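Local coordinates for protein cytochrome P450 CYP260B1 (Sorangium cellulosum, PDB 5HIW) that belongs to the cytochrome P450 family and holds an iron protoporphyrin IX in a pocket of its largely helical fold, at residues A[85-90]-A[223-228]; A[140-145]-A[178-183]; A[198-203]-A[216-221]. All blocks are in the same frame, centred on the assembly; numbering follows the deposited sequence.

Interaction 1. Residues A[85-90]-A[223-228]. With HEM (protoporphyrin IX containing Fe), chain B.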
ATOM      1  N   ARG A  85      12.294 -15.022   4.470  1.00 29.06           N
ATOM      2  CA  ARG A  85      13.443 -14.742   5.324  1.00 28.10           C
ATOM      3  C   ARG A  85      14.430 -13.771   4.682  1.00 25.84           C
ATOM      4  O   ARG A  85      14.985 -12.872   5.333  1.00 23.69           O
ATOM      5  CB  ARG A  85      14.179 -16.060   5.710  1.00 33.91           C
ATOM      6  CG  ARG A  85      13.680 -16.712   6.999  1.00 42.08           C
ATOM      7  CD  ARG A  85      14.780 -17.603   7.631  1.00 41.57           C
ATOM      8  NE  ARG A  85      15.647 -18.195   6.585  1.00 44.92           N
ATOM      9  CZ  ARG A  85      15.488 -19.404   6.018  1.00 45.93           C
ATOM     10  NH1 ARG A  85      14.521 -20.250   6.398  1.00 45.54           N
ATOM     11  NH2 ARG A  85      16.341 -19.791   5.071  1.00 47.44           N
ATOM     12  N   LEU A  86      14.624 -13.952   3.393  1.00 24.60           N
ATOM     13  CA  LEU A  86      15.464 -13.028   2.577  1.00 24.90           C
ATOM     14  C   LEU A  86      14.860 -11.647   2.602  1.00 21.95           C
ATOM     15  O   LEU A  86      15.527 -10.718   2.921  1.00 23.90           O
ATOM     16  CB  LEU A  86      15.483 -13.452   1.136  1.00 25.28           C
ATOM     17  CG  LEU A  86      16.108 -12.539   0.095  1.00 29.61           C
ATOM     18  CD1 LEU A  86      17.527 -12.325   0.549  1.00 33.98           C
ATOM     19  CD2 LEU A  86      16.018 -13.326  -1.220  1.00 33.56           C
ATOM     20  N   PHE A  87      13.581 -11.532   2.202  1.00 20.38           N
ATOM     21  CA  PHE A  87      12.905 -10.185   2.299  1.00 19.64           C
ATOM     22  C   PHE A  87      12.964  -9.574   3.669  1.00 20.56           C
ATOM     23  O   PHE A  87      13.206  -8.400   3.803  1.00 22.58           O
ATOM     24  CB  PHE A  87      11.465 -10.281   1.767  1.00 20.87           C
ATOM     25  CG  PHE A  87      11.357 -10.411   0.265  1.00 20.85           C
ATOM     26  CD1 PHE A  87      11.585 -11.619  -0.382  1.00 23.72           C
ATOM     27  CD2 PHE A  87      11.065  -9.309  -0.514  1.00 27.20           C
ATOM     28  CE1 PHE A  87      11.461 -11.775  -1.725  1.00 24.65           C
ATOM     29  CE2 PHE A  87      10.953  -9.429  -1.890  1.00 27.63           C
ATOM     30  CZ  PHE A  87      11.135 -10.661  -2.512  1.00 26.27           C
ATOM     31  N   ASN A  88      12.723 -10.359   4.731  1.00 20.54           N
ATOM     32  CA  ASN A  88      12.766  -9.794   6.077  1.00 22.16           C
ATOM     33  C   ASN A  88      14.142  -9.208   6.393  1.00 23.44           C
ATOM     34  O   ASN A  88      14.261  -8.146   7.070  1.00 23.83           O
ATOM     35  CB  ASN A  88      12.387 -10.805   7.162  1.00 22.76           C
ATOM     36  CG  ASN A  88      10.919 -11.170   7.141  1.00 28.48           C
ATOM     37  OD1 ASN A  88      10.114 -10.422   6.646  1.00 30.87           O
ATOM     38  ND2 ASN A  88      10.569 -12.323   7.723  1.00 30.26           N
ATOM     39  N   ALA A  89      15.177  -9.849   5.883  1.00 25.91           N
ATOM     40  CA  ALA A  89      16.536  -9.396   6.149  1.00 25.52           C
ATOM     41  C   ALA A  89      16.859  -8.099   5.462  1.00 25.58           C
ATOM     42  O   ALA A  89      17.647  -7.331   5.941  1.00 25.65           O
ATOM     43  CB  ALA A  89      17.581 -10.458   5.740  1.00 27.43           C
ATOM     44  N   VAL A  90      16.263  -7.828   4.319  1.00 23.12           N
ATOM     45  CA  VAL A  90      16.600  -6.595   3.645  1.00 24.46           C
ATOM     46  C   VAL A  90      15.701  -5.449   4.075  1.00 22.68           C
ATOM     47  O   VAL A  90      15.902  -4.363   3.600  1.00 31.39           O
ATOM     48  CB  VAL A  90      16.593  -6.733   2.129  1.00 26.98           C
ATOM     49  CG1 VAL A  90      17.524  -7.871   1.704  1.00 33.75           C
ATOM     50  CG2 VAL A  90      15.237  -7.038   1.625  1.00 28.22           C
ATOM     51  N   LEU A 223      12.217  -6.101  -8.175  1.00 19.71           N
ATOM     52  CA  LEU A 223      10.943  -5.850  -8.878  1.00 22.55           C
ATOM     53  C   LEU A 223       9.793  -6.171  -7.973  1.00 19.79           C
ATOM     54  O   LEU A 223       8.765  -5.458  -7.978  1.00 19.79           O
ATOM     55  CB  LEU A 223      10.811  -6.630 -10.178  1.00 25.46           C
ATOM     56  CG  LEU A 223      11.594  -5.885 -11.262  1.00 35.57           C
ATOM     57  CD1 LEU A 223      12.012  -6.756 -12.473  1.00 44.30           C
ATOM     58  CD2 LEU A 223      10.826  -4.680 -11.731  1.00 38.07           C
ATOM     59  N   THR A 224       9.921  -7.203  -7.133  1.00 19.54           N
ATOM     60  CA  THR A 224       8.840  -7.437  -6.159  1.00 19.20           C
ATOM     61  C   THR A 224       8.655  -6.266  -5.211  1.00 18.60           C
ATOM     62  O   THR A 224       7.448  -5.877  -4.951  1.00 17.93           O
ATOM     63  CB  THR A 224       9.026  -8.769  -5.423  1.00 20.99           C
ATOM     64  OG1 THR A 224       8.811  -9.824  -6.353  1.00 24.86           O
ATOM     65  CG2 THR A 224       8.105  -8.939  -4.279  1.00 18.55           C
ATOM     66  N   LEU A 225       9.758  -5.665  -4.747  1.00 17.69           N
ATOM     67  CA  LEU A 225       9.661  -4.547  -3.861  1.00 18.92           C
ATOM     68  C   LEU A 225       9.095  -3.314  -4.585  1.00 19.53           C
ATOM     69  O   LEU A 225       8.338  -2.543  -3.984  1.00 17.65           O
ATOM     70  CB  LEU A 225      10.980  -4.182  -3.237  1.00 17.80           C
ATOM     71  CG  LEU A 225      11.580  -5.369  -2.360  1.00 19.42           C
ATOM     72  CD1 LEU A 225      12.947  -5.011  -1.841  1.00 21.52           C
ATOM     73  CD2 LEU A 225      10.611  -5.743  -1.232  1.00 21.70           C
ATOM     74  N   ILE A 226       9.515  -3.102  -5.825  1.00 16.39           N
ATOM     75  CA  ILE A 226       8.959  -1.981  -6.619  1.00 18.33           C
ATOM     76  C   ILE A 226       7.437  -2.096  -6.800  1.00 16.57           C
ATOM     77  O   ILE A 226       6.680  -1.162  -6.430  1.00 17.88           O
ATOM     78  CB  ILE A 226       9.679  -1.839  -7.957  1.00 20.83           C
ATOM     79  CG1 ILE A 226      11.097  -1.311  -7.718  1.00 20.64           C
ATOM     80  CG2 ILE A 226       8.929  -0.832  -8.813  1.00 23.56           C
ATOM     81  CD1 ILE A 226      11.995  -1.384  -8.917  1.00 21.40           C
ATOM     82  N   LEU A 227       6.979  -3.226  -7.251  1.00 18.54           N
ATOM     83  CA  LEU A 227       5.558  -3.444  -7.475  1.00 19.36           C
ATOM     84  C   LEU A 227       4.756  -3.371  -6.211  1.00 22.79           C
ATOM     85  O   LEU A 227       3.593  -2.928  -6.239  1.00 20.50           O
ATOM     86  CB  LEU A 227       5.278  -4.778  -8.175  1.00 19.90           C
ATOM     87  CG  LEU A 227       5.879  -4.949  -9.597  1.00 23.15           C
ATOM     88  CD1 LEU A 227       5.776  -6.413 -10.105  1.00 27.36           C
ATOM     89  CD2 LEU A 227       5.257  -3.984 -10.632  1.00 25.88           C
ATOM     90  N   GLY A 228       5.342  -3.842  -5.100  1.00 18.57           N
ATOM     91  CA  GLY A 228       4.614  -3.761  -3.838  1.00 17.97           C
ATOM     92  C   GLY A 228       4.568  -2.393  -3.206  1.00 16.62           C
ATOM     93  O   GLY A 228       3.663  -2.142  -2.415  1.00 17.57           O
TER
HETATM   94  CHA HEM B 401       1.975  -7.741   0.961  1.00 15.08           C
HETATM   95  CHB HEM B 401      -0.393  -3.567   1.738  1.00 15.47           C
HETATM   96  CHC HEM B 401       3.719  -1.141   1.250  1.00 14.32           C
HETATM   97  CHD HEM B 401       5.748  -5.137  -0.442  1.00 14.41           C
HETATM   98  C1A HEM B 401       0.990  -6.851   1.283  1.00 15.35           C
HETATM   99  C2A HEM B 401      -0.357  -7.174   1.600  1.00 15.83           C
HETATM  100  C3A HEM B 401      -1.018  -6.001   1.858  1.00 15.39           C
HETATM  101  C4A HEM B 401      -0.099  -4.937   1.580  1.00 15.23           C
HETATM  102  CMA HEM B 401      -2.509  -5.864   2.228  1.00 15.82           C
HETATM  103  CAA HEM B 401      -0.924  -8.577   1.784  1.00 17.82           C
HETATM  104  CBA HEM B 401      -1.247  -9.192   0.412  1.00 19.86           C
HETATM  105  CGA HEM B 401      -2.040 -10.448   0.522  1.00 21.04           C
HETATM  106  O1A HEM B 401      -2.125 -11.052   1.641  1.00 19.09           O
HETATM  107  O2A HEM B 401      -2.773 -10.796  -0.437  1.00 20.17           O
HETATM  108  C1B HEM B 401       0.483  -2.556   1.626  1.00 15.54           C
HETATM  109  C2B HEM B 401       0.138  -1.200   1.954  1.00 15.48           C
HETATM  110  C3B HEM B 401       1.331  -0.515   1.826  1.00 16.04           C
HETATM  111  C4B HEM B 401       2.370  -1.451   1.391  1.00 14.57           C
HETATM  112  CMB HEM B 401      -1.218  -0.565   2.310  1.00 18.58           C
HETATM  113  CAB HEM B 401       1.394   0.913   2.020  1.00 16.21           C
HETATM  114  CBB HEM B 401       2.303   1.761   1.672  1.00 20.82           C
HETATM  115  C1C HEM B 401       4.661  -2.033   0.742  1.00 14.47           C
HETATM  116  C2C HEM B 401       6.017  -1.648   0.491  1.00 13.96           C
HETATM  117  C3C HEM B 401       6.582  -2.793   0.001  1.00 15.63           C
HETATM  118  C4C HEM B 401       5.590  -3.815  -0.087  1.00 16.82           C
HETATM  119  CMC HEM B 401       6.499  -0.245   0.771  1.00 13.42           C
HETATM  120  CAC HEM B 401       7.983  -3.006  -0.412  1.00 18.30           C
HETATM  121  CBC HEM B 401       8.965  -2.316   0.149  1.00 22.02           C
HETATM  122  C1D HEM B 401       4.840  -6.153  -0.166  1.00 16.05           C
HETATM  123  C2D HEM B 401       5.202  -7.560  -0.485  1.00 16.38           C
HETATM  124  C3D HEM B 401       4.159  -8.289  -0.108  1.00 17.25           C
HETATM  125  C4D HEM B 401       3.195  -7.337   0.464  1.00 15.92           C
HETATM  126  CMD HEM B 401       6.448  -8.066  -1.187  1.00 15.56           C
HETATM  127  CAD HEM B 401       4.013  -9.820  -0.133  1.00 16.95           C
HETATM  128  CBD HEM B 401       4.454 -10.354   1.217  1.00 18.34           C
HETATM  129  CGD HEM B 401       4.387 -11.885   1.305  1.00 20.70           C
HETATM  130  O1D HEM B 401       3.650 -12.577   0.538  1.00 20.18           O
HETATM  131  O2D HEM B 401       5.072 -12.513   2.180  1.00 21.84           O
HETATM  132  NA  HEM B 401       1.122  -5.446   1.302  1.00 14.70           N
HETATM  133  NB  HEM B 401       1.819  -2.660   1.435  1.00 15.11           N
HETATM  134  NC  HEM B 401       4.425  -3.307   0.465  1.00 14.26           N
HETATM  135  ND  HEM B 401       3.606  -6.066   0.387  1.00 14.83           N
HETATM  136 FE   HEM B 401       2.747  -4.412   0.931  1.00 15.68          FE
HETATM  137  O   HOH W   1       2.038  -4.156  -1.237  1.00 18.48           O
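F87 meets T224 and L225 where helix 77-90, the C helix of the cytochrome P450 fold, approaches helix 218-229, the first part of the fold's long central helix, next to the heme. The nearest backbones, those of F87 and L225, stay 9.0 Å apart between CA atoms, so the gap is filled by side chains, chiefly the ring of F87. The tight part lies along the CD2-CE2 edge of that ring: L225 CD2 reaches it in the ring plane, 3.7 Å from F87 CD2, while T224 CG2 comes in obliquely at 3.7 Å from F87 CE2. T224 suits this place because its two branches divide the work. CG2, anti to the backbone N, lies 3.6 Å from the heme methyl CMD, and OG1 makes a weak hydrogen bond to G220 O. V90 points the same way as F87 but stops 4.6 Å short, so packing is looser there. On the outer side R85, N88 and A89 are exposed, and R85 forms a salt bridge with E210. At G228 the missing side chain lets the backbone lie against the porphyrin: G228 O accepts a hydrogen bond of 2.8 Å from the water that sits 2.3 Å from the heme iron (FE).

Interaction 2. Residues A[140-145]-A[178-183]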
ATOM      1  N   PHE A 140      17.198   1.896  -5.329  1.00 18.34           N
ATOM      2  CA  PHE A 140      17.619   0.828  -6.159  1.00 19.86           C
ATOM      3  C   PHE A 140      18.682   1.175  -7.226  1.00 20.64           C
ATOM      4  O   PHE A 140      18.960   0.320  -8.078  1.00 24.79           O
ATOM      5  CB  PHE A 140      16.424   0.085  -6.755  1.00 20.63           C
ATOM      6  CG  PHE A 140      15.444  -0.466  -5.720  1.00 19.91           C
ATOM      7  CD1 PHE A 140      15.846  -1.476  -4.816  1.00 20.06           C
ATOM      8  CD2 PHE A 140      14.135   0.011  -5.625  1.00 18.56           C
ATOM      9  CE1 PHE A 140      14.941  -1.978  -3.871  1.00 21.16           C
ATOM     10  CE2 PHE A 140      13.262  -0.444  -4.684  1.00 18.38           C
ATOM     11  CZ  PHE A 140      13.640  -1.483  -3.814  1.00 19.31           C
ATOM     12  N   GLY A 141      19.289   2.338  -7.105  1.00 21.10           N
ATOM     13  CA  GLY A 141      20.462   2.747  -7.917  1.00 24.32           C
ATOM     14  C   GLY A 141      20.014   3.056  -9.338  1.00 27.96           C
ATOM     15  O   GLY A 141      20.815   2.997 -10.247  1.00 25.05           O
ATOM     16  N   LEU A 142      18.734   3.366  -9.524  1.00 22.95           N
ATOM     17  CA  LEU A 142      18.259   3.761 -10.857  1.00 23.55           C
ATOM     18  C   LEU A 142      18.581   5.197 -11.097  1.00 23.11           C
ATOM     19  O   LEU A 142      18.422   6.047 -10.258  1.00 23.21           O
ATOM     20  CB  LEU A 142      16.778   3.465 -11.062  1.00 24.16           C
ATOM     21  CG  LEU A 142      16.346   2.027 -11.037  1.00 24.88           C
ATOM     22  CD1 LEU A 142      14.831   1.855 -10.761  1.00 24.79           C
ATOM     23  CD2 LEU A 142      16.684   1.341 -12.347  1.00 26.01           C
ATOM     24  N   PRO A 143      18.930   5.526 -12.318  1.00 21.24           N
ATOM     25  CA  PRO A 143      19.391   6.874 -12.643  1.00 22.62           C
ATOM     26  C   PRO A 143      18.322   7.911 -12.543  1.00 22.03           C
ATOM     27  O   PRO A 143      17.237   7.651 -13.013  1.00 21.31           O
ATOM     28  CB  PRO A 143      19.854   6.763 -14.135  1.00 25.81           C
ATOM     29  CG  PRO A 143      19.647   5.339 -14.523  1.00 25.77           C
ATOM     30  CD  PRO A 143      18.971   4.570 -13.411  1.00 22.69           C
ATOM     31  N   GLU A 144      18.641   9.084 -12.030  1.00 21.04           N
ATOM     32  CA  GLU A 144      17.741  10.163 -11.941  1.00 28.16           C
ATOM     33  C   GLU A 144      17.175  10.548 -13.314  1.00 28.55           C
ATOM     34  O   GLU A 144      16.003  10.882 -13.400  1.00 26.55           O
ATOM     35  CB  GLU A 144      18.365  11.389 -11.303  1.00 36.35           C
ATOM     36  CG  GLU A 144      17.424  12.587 -11.442  1.00 44.16           C
ATOM     37  CD  GLU A 144      17.304  13.501 -10.257  1.00 51.39           C
ATOM     38  OE1 GLU A 144      17.690  13.110  -9.125  1.00 46.80           O
ATOM     39  OE2 GLU A 144      16.811  14.633 -10.514  1.00 53.49           O
ATOM     40  N   GLU A 145      17.957  10.442 -14.376  1.00 24.46           N
ATOM     41  CA  GLU A 145      17.447  10.934 -15.684  1.00 24.74           C
ATOM     42  C   GLU A 145      16.386   9.997 -16.258  1.00 24.38           C
ATOM     43  O   GLU A 145      15.706  10.345 -17.235  1.00 22.77           O
ATOM     44  CB  GLU A 145      18.615  11.139 -16.683  1.00 29.83           C
ATOM     45  CG  GLU A 145      19.203   9.877 -17.200  1.00 34.90           C
ATOM     46  CD  GLU A 145      20.331   9.308 -16.349  1.00 41.08           C
ATOM     47  OE1 GLU A 145      20.578   9.766 -15.145  1.00 36.02           O
ATOM     48  OE2 GLU A 145      20.926   8.349 -16.929  1.00 39.81           O
ATOM     49  N   ALA A 178      10.597  -6.371 -18.831  1.00 36.71           N
ATOM     50  CA  ALA A 178      11.870  -6.711 -19.391  1.00 34.54           C
ATOM     51  C   ALA A 178      12.776  -5.488 -19.541  1.00 32.45           C
ATOM     52  O   ALA A 178      13.962  -5.626 -19.368  1.00 32.06           O
ATOM     53  CB  ALA A 178      11.690  -7.465 -20.695  1.00 39.22           C
ATOM     54  N   ALA A 179      12.273  -4.277 -19.770  1.00 28.18           N
ATOM     55  CA  ALA A 179      13.145  -3.117 -19.823  1.00 27.15           C
ATOM     56  C   ALA A 179      13.676  -2.756 -18.421  1.00 26.88           C
ATOM     57  O   ALA A 179      14.823  -2.310 -18.222  1.00 29.37           O
ATOM     58  CB  ALA A 179      12.419  -1.932 -20.382  1.00 29.21           C
ATOM     59  N   MET A 180      12.800  -2.918 -17.438  1.00 27.84           N
ATOM     60  CA  MET A 180      13.224  -2.631 -16.068  1.00 29.81           C
ATOM     61  C   MET A 180      14.281  -3.664 -15.664  1.00 29.01           C
ATOM     62  O   MET A 180      15.275  -3.335 -15.035  1.00 29.29           O
ATOM     63  CB  MET A 180      12.035  -2.733 -15.117  1.00 32.13           C
ATOM     64  CG  MET A 180      11.094  -1.538 -15.174  1.00 40.18           C
ATOM     65  SD  MET A 180      11.733  -0.029 -14.461  1.00 49.54           S
ATOM     66  CE  MET A 180      13.009  -0.759 -13.390  1.00 37.73           C
ATOM     67  N   GLU A 181      14.012  -4.911 -16.017  1.00 32.73           N
ATOM     68  CA  GLU A 181      14.927  -6.030 -15.733  1.00 35.40           C
ATOM     69  C   GLU A 181      16.326  -5.762 -16.298  1.00 34.80           C
ATOM     70  O   GLU A 181      17.334  -5.925 -15.609  1.00 34.76           O
ATOM     71  CB  GLU A 181      14.315  -7.327 -16.290  1.00 39.59           C
ATOM     72  CG  GLU A 181      14.467  -8.554 -15.406  1.00 48.41           C
ATOM     73  CD  GLU A 181      13.981  -9.820 -16.107  1.00 52.58           C
ATOM     74  OE1 GLU A 181      14.201  -9.950 -17.342  1.00 54.24           O
ATOM     75  OE2 GLU A 181      13.394 -10.676 -15.427  1.00 45.59           O
ATOM     76  N   ALA A 182      16.386  -5.216 -17.507  1.00 33.66           N
ATOM     77  CA  ALA A 182      17.667  -4.917 -18.119  1.00 33.83           C
ATOM     78  C   ALA A 182      18.418  -3.798 -17.416  1.00 30.93           C
ATOM     79  O   ALA A 182      19.631  -3.865 -17.241  1.00 32.79           O
ATOM     80  CB  ALA A 182      17.456  -4.579 -19.583  1.00 37.89           C
ATOM     81  N   GLN A 183      17.722  -2.740 -16.996  1.00 27.20           N
ATOM     82  CA  GLN A 183      18.356  -1.725 -16.197  1.00 25.21           C
ATOM     83  C   GLN A 183      18.870  -2.319 -14.854  1.00 23.31           C
ATOM     84  O   GLN A 183      19.925  -1.957 -14.354  1.00 30.97           O
ATOM     85  CB  GLN A 183      17.374  -0.593 -15.815  1.00 26.57           C
ATOM     86  CG  GLN A 183      17.000   0.281 -16.972  1.00 25.41           C
ATOM     87  CD  GLN A 183      16.015   1.332 -16.550  1.00 22.87           C
ATOM     88  OE1 GLN A 183      16.359   2.278 -15.853  1.00 23.15           O
ATOM     89  NE2 GLN A 183      14.835   1.246 -17.121  1.00 26.95           N
TER
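L142 comes closest to Q183 in the backbone, 7.7 Å between CA atoms, after the chain has left helical geometry at G141 with a positive phi of 73°, a value glycine adopts easily, and run extended through L142 and P143. L142 points into helix 167-191, and its two methyl groups share the work. CD2 lies 3.6 Å from Q183 OE1 and 4.0 Å from Q183 CB; the two side chains cross at about a right angle, with the methyl against both the root and the amide oxygen of the glutamine. CD1 turns to M180, meeting the methyl CE at 4.1 Å. Methionine suits this place because its unbranched chain can fold: bent at chi2 (-72°) and again at chi3, it brings CE back to the leucine although its CB does not point there. P143 touches only lightly, with CD 4.2 Å from Q183 OE1. Since L142 offers the glutamine only hydrocarbon, the amide finds its polar partners elsewhere: NE2 is hydrogen-bonded to N150 OD1 of helix 147-162, and OE1 also has a partner outside the two segments, so both ends of the buried amide are satisfied. L142 packs as well on L184, next to Q183, and on I187 a turn further on. The arrangement belongs to the helical half of the P450 fold, where the loop between the E and F helices tucks against the G helix.

Interaction 3. Residues A[198-203]-A[216-221]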
ATOM      1  N   THR A 198      23.534   0.881  -1.806  1.00 29.19           N
ATOM      2  CA  THR A 198      22.089   1.040  -1.966  1.00 27.42           C
ATOM      3  C   THR A 198      21.381  -0.139  -1.426  1.00 27.33           C
ATOM      4  O   THR A 198      22.000  -1.188  -1.111  1.00 29.85           O
ATOM      5  CB  THR A 198      21.738   1.150  -3.454  1.00 27.13           C
ATOM      6  OG1 THR A 198      21.978  -0.132  -4.046  1.00 26.13           O
ATOM      7  CG2 THR A 198      22.481   2.306  -4.122  1.00 26.28           C
ATOM      8  N   LEU A 199      20.044  -0.054  -1.371  1.00 20.83           N
ATOM      9  CA  LEU A 199      19.305  -1.181  -0.935  1.00 25.01           C
ATOM     10  C   LEU A 199      19.493  -2.330  -1.941  1.00 28.71           C
ATOM     11  O   LEU A 199      19.546  -3.495  -1.531  1.00 23.07           O
ATOM     12  CB  LEU A 199      17.813  -0.860  -0.784  1.00 25.95           C
ATOM     13  CG  LEU A 199      16.907  -1.977  -0.270  1.00 30.12           C
ATOM     14  CD1 LEU A 199      17.347  -2.484   1.134  1.00 33.28           C
ATOM     15  CD2 LEU A 199      15.482  -1.456  -0.274  1.00 33.43           C
ATOM     16  N   LEU A 200      19.636  -2.005  -3.241  1.00 25.61           N
ATOM     17  CA  LEU A 200      19.752  -3.083  -4.237  1.00 25.38           C
ATOM     18  C   LEU A 200      21.060  -3.733  -3.868  1.00 26.11           C
ATOM     19  O   LEU A 200      21.206  -4.955  -3.930  1.00 30.09           O
ATOM     20  CB  LEU A 200      19.739  -2.576  -5.705  1.00 26.03           C
ATOM     21  CG  LEU A 200      19.987  -3.727  -6.684  1.00 26.34           C
ATOM     22  CD1 LEU A 200      19.335  -3.406  -8.035  1.00 26.33           C
ATOM     23  CD2 LEU A 200      21.498  -3.940  -6.877  1.00 28.32           C
ATOM     24  N   GLY A 201      22.016  -2.951  -3.461  1.00 25.22           N
ATOM     25  CA  GLY A 201      23.270  -3.570  -2.895  1.00 29.82           C
ATOM     26  C   GLY A 201      23.161  -4.525  -1.698  1.00 32.07           C
ATOM     27  O   GLY A 201      23.793  -5.594  -1.699  1.00 32.45           O
ATOM     28  N   GLU A 202      22.366  -4.180  -0.684  1.00 29.71           N
ATOM     29  CA  GLU A 202      22.088  -5.077   0.447  1.00 28.91           C
ATOM     30  C   GLU A 202      21.372  -6.332  -0.078  1.00 25.79           C
ATOM     31  O   GLU A 202      21.543  -7.429   0.459  1.00 26.37           O
ATOM     32  CB  GLU A 202      21.102  -4.467   1.486  1.00 30.91           C
ATOM     33  CG  GLU A 202      21.556  -3.211   2.247  1.00 37.13           C
ATOM     34  CD  GLU A 202      22.191  -3.521   3.585  1.00 34.56           C
ATOM     35  OE1 GLU A 202      22.042  -4.690   4.031  1.00 32.81           O
ATOM     36  OE2 GLU A 202      22.777  -2.583   4.172  1.00 35.72           O
ATOM     37  N   ILE A 203      20.538  -6.200  -1.095  1.00 21.93           N
ATOM     38  CA  ILE A 203      19.778  -7.378  -1.563  1.00 20.50           C
ATOM     39  C   ILE A 203      20.759  -8.357  -2.237  1.00 24.88           C
ATOM     40  O   ILE A 203      20.709  -9.582  -2.021  1.00 22.20           O
ATOM     41  CB  ILE A 203      18.674  -6.978  -2.561  1.00 21.16           C
ATOM     42  CG1 ILE A 203      17.471  -6.412  -1.839  1.00 27.20           C
ATOM     43  CG2 ILE A 203      18.181  -8.151  -3.332  1.00 22.32           C
ATOM     44  CD1 ILE A 203      16.688  -5.422  -2.690  1.00 28.05           C
ATOM     45  N   GLU A 216      17.013 -17.613  -7.368  1.00 56.11           N
ATOM     46  CA  GLU A 216      16.611 -16.241  -7.032  1.00 51.47           C
ATOM     47  C   GLU A 216      17.502 -15.044  -7.449  1.00 44.95           C
ATOM     48  O   GLU A 216      18.540 -14.776  -6.872  1.00 43.57           O
ATOM     49  CB  GLU A 216      16.377 -16.083  -5.531  1.00 58.43           C
ATOM     50  CG  GLU A 216      15.711 -14.744  -5.209  1.00 59.50           C
ATOM     51  CD  GLU A 216      14.382 -14.606  -5.933  1.00 59.41           C
ATOM     52  OE1 GLU A 216      13.651 -15.616  -5.956  1.00 68.10           O
ATOM     53  OE2 GLU A 216      14.096 -13.535  -6.513  1.00 55.29           O
ATOM     54  N   ALA A 217      16.981 -14.249  -8.377  1.00 39.67           N
ATOM     55  CA  ALA A 217      17.681 -13.180  -8.981  1.00 34.36           C
ATOM     56  C   ALA A 217      17.485 -11.901  -8.109  1.00 34.26           C
ATOM     57  O   ALA A 217      16.378 -11.586  -7.617  1.00 35.16           O
ATOM     58  CB  ALA A 217      17.104 -12.936 -10.381  1.00 35.28           C
ATOM     59  N   CYS A 218      18.540 -11.151  -8.006  1.00 31.98           N
ATOM     60  CA  CYS A 218      18.465  -9.845  -7.436  1.00 30.84           C
ATOM     61  C   CYS A 218      17.380  -8.995  -8.077  1.00 35.97           C
ATOM     62  O   CYS A 218      16.612  -8.338  -7.359  1.00 26.26           O
ATOM     63  CB  CYS A 218      19.789  -9.168  -7.573  1.00 30.75           C
ATOM     64  SG  CYS A 218      19.959  -7.533  -6.872  1.00 37.21           S
ATOM     65  N   GLU A 219      17.302  -9.013  -9.413  1.00 31.69           N
ATOM     66  CA  GLU A 219      16.295  -8.215 -10.124  1.00 31.52           C
ATOM     67  C   GLU A 219      14.925  -8.591  -9.691  1.00 27.05           C
ATOM     68  O   GLU A 219      14.032  -7.734  -9.645  1.00 29.26           O
ATOM     69  CB  GLU A 219      16.326  -8.432 -11.654  1.00 38.68           C
ATOM     70  CG  GLU A 219      17.698  -8.354 -12.286  1.00 45.51           C
ATOM     71  CD  GLU A 219      18.360  -9.716 -12.305  1.00 45.46           C
ATOM     72  OE1 GLU A 219      19.042 -10.011 -11.299  1.00 48.51           O
ATOM     73  OE2 GLU A 219      18.121 -10.514 -13.271  1.00 50.40           O
ATOM     74  N   GLY A 220      14.735  -9.876  -9.469  1.00 23.87           N
ATOM     75  CA  GLY A 220      13.484 -10.434  -9.037  1.00 26.77           C
ATOM     76  C   GLY A 220      13.014  -9.847  -7.717  1.00 25.88           C
ATOM     77  O   GLY A 220      11.815  -9.489  -7.556  1.00 21.85           O
ATOM     78  N   VAL A 221      13.932  -9.837  -6.746  1.00 23.28           N
ATOM     79  CA  VAL A 221      13.606  -9.305  -5.424  1.00 23.02           C
ATOM     80  C   VAL A 221      13.234  -7.814  -5.573  1.00 22.22           C
ATOM     81  O   VAL A 221      12.230  -7.331  -5.031  1.00 21.88           O
ATOM     82  CB  VAL A 221      14.783  -9.536  -4.412  1.00 23.65           C
ATOM     83  CG1 VAL A 221      14.522  -8.768  -3.115  1.00 26.54           C
ATOM     84  CG2 VAL A 221      14.958 -11.011  -4.161  1.00 24.41           C
TER
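C218 and L200 meet because both side chains are turned anti to the backbone N, chi1 -178° and 175°, which swings SG of the one and CG of the other into the space between their helices; V221 is turned in the same sense, chi1 170°, and presents CG1 to I203. The helices are the H helix (199-209) of the P450 fold and the start of its long central helix (218-229), which follow one another in the chain, and they come near enough for I203 and C218 to lie 6.5 Å apart between CA atoms. A cysteine fits such a narrow place, being compact and apolar enough to sit among hydrocarbon: SG is 3.8 Å from L200 CG and 4.0 Å from I203 CG2. One turn on, I203 and V221 reach toward each other tip to tip, with I203 CG2 3.7 Å from V221 CG1. That V221 methyl sits among CG1, CG2 and CD1 of I203, which the beta branches of both residues bring together, and all four side chains are buried. No hydrogen bond crosses the contact, which rests on apolar packing.

E202, on another side of helix 199-209, forms salt bridges to R94 and R98 of helix 93-113, which would offset the cost of burying its carboxylate. F140, from the end of helix 130-140, covers L200 and I203, while L86 and F87 of helix 77-90 pack on V221. In helix 218-229, A217 takes the N-cap position. In the H helix this place belongs to T198, whose short hydroxyl side chain folds back over the first turn: OG1 accepts a nearly straight bond from G201 N, 2.9 Å long.

Interactions 1 and 3 share helix 218-229 and lie side by side, their centres about 8 Å apart, with I203 CD1 3.9 Å from L225 CD1. F140, from segment 140-145 of interaction 2, packs on both: its CE2 lies 3.8 Å from I226 CG1 and its CE1 3.7 Å from L199 CD2. The centre of interaction 2 is about 12 Å from that of interaction 3 and about 17 Å from that of interaction 1. Distance from the heme grows from interaction 1, which touches it, through the V221 side chain of interaction 3 (about 8 Å) to the L142 side chain of interaction 2 (about 13 Å).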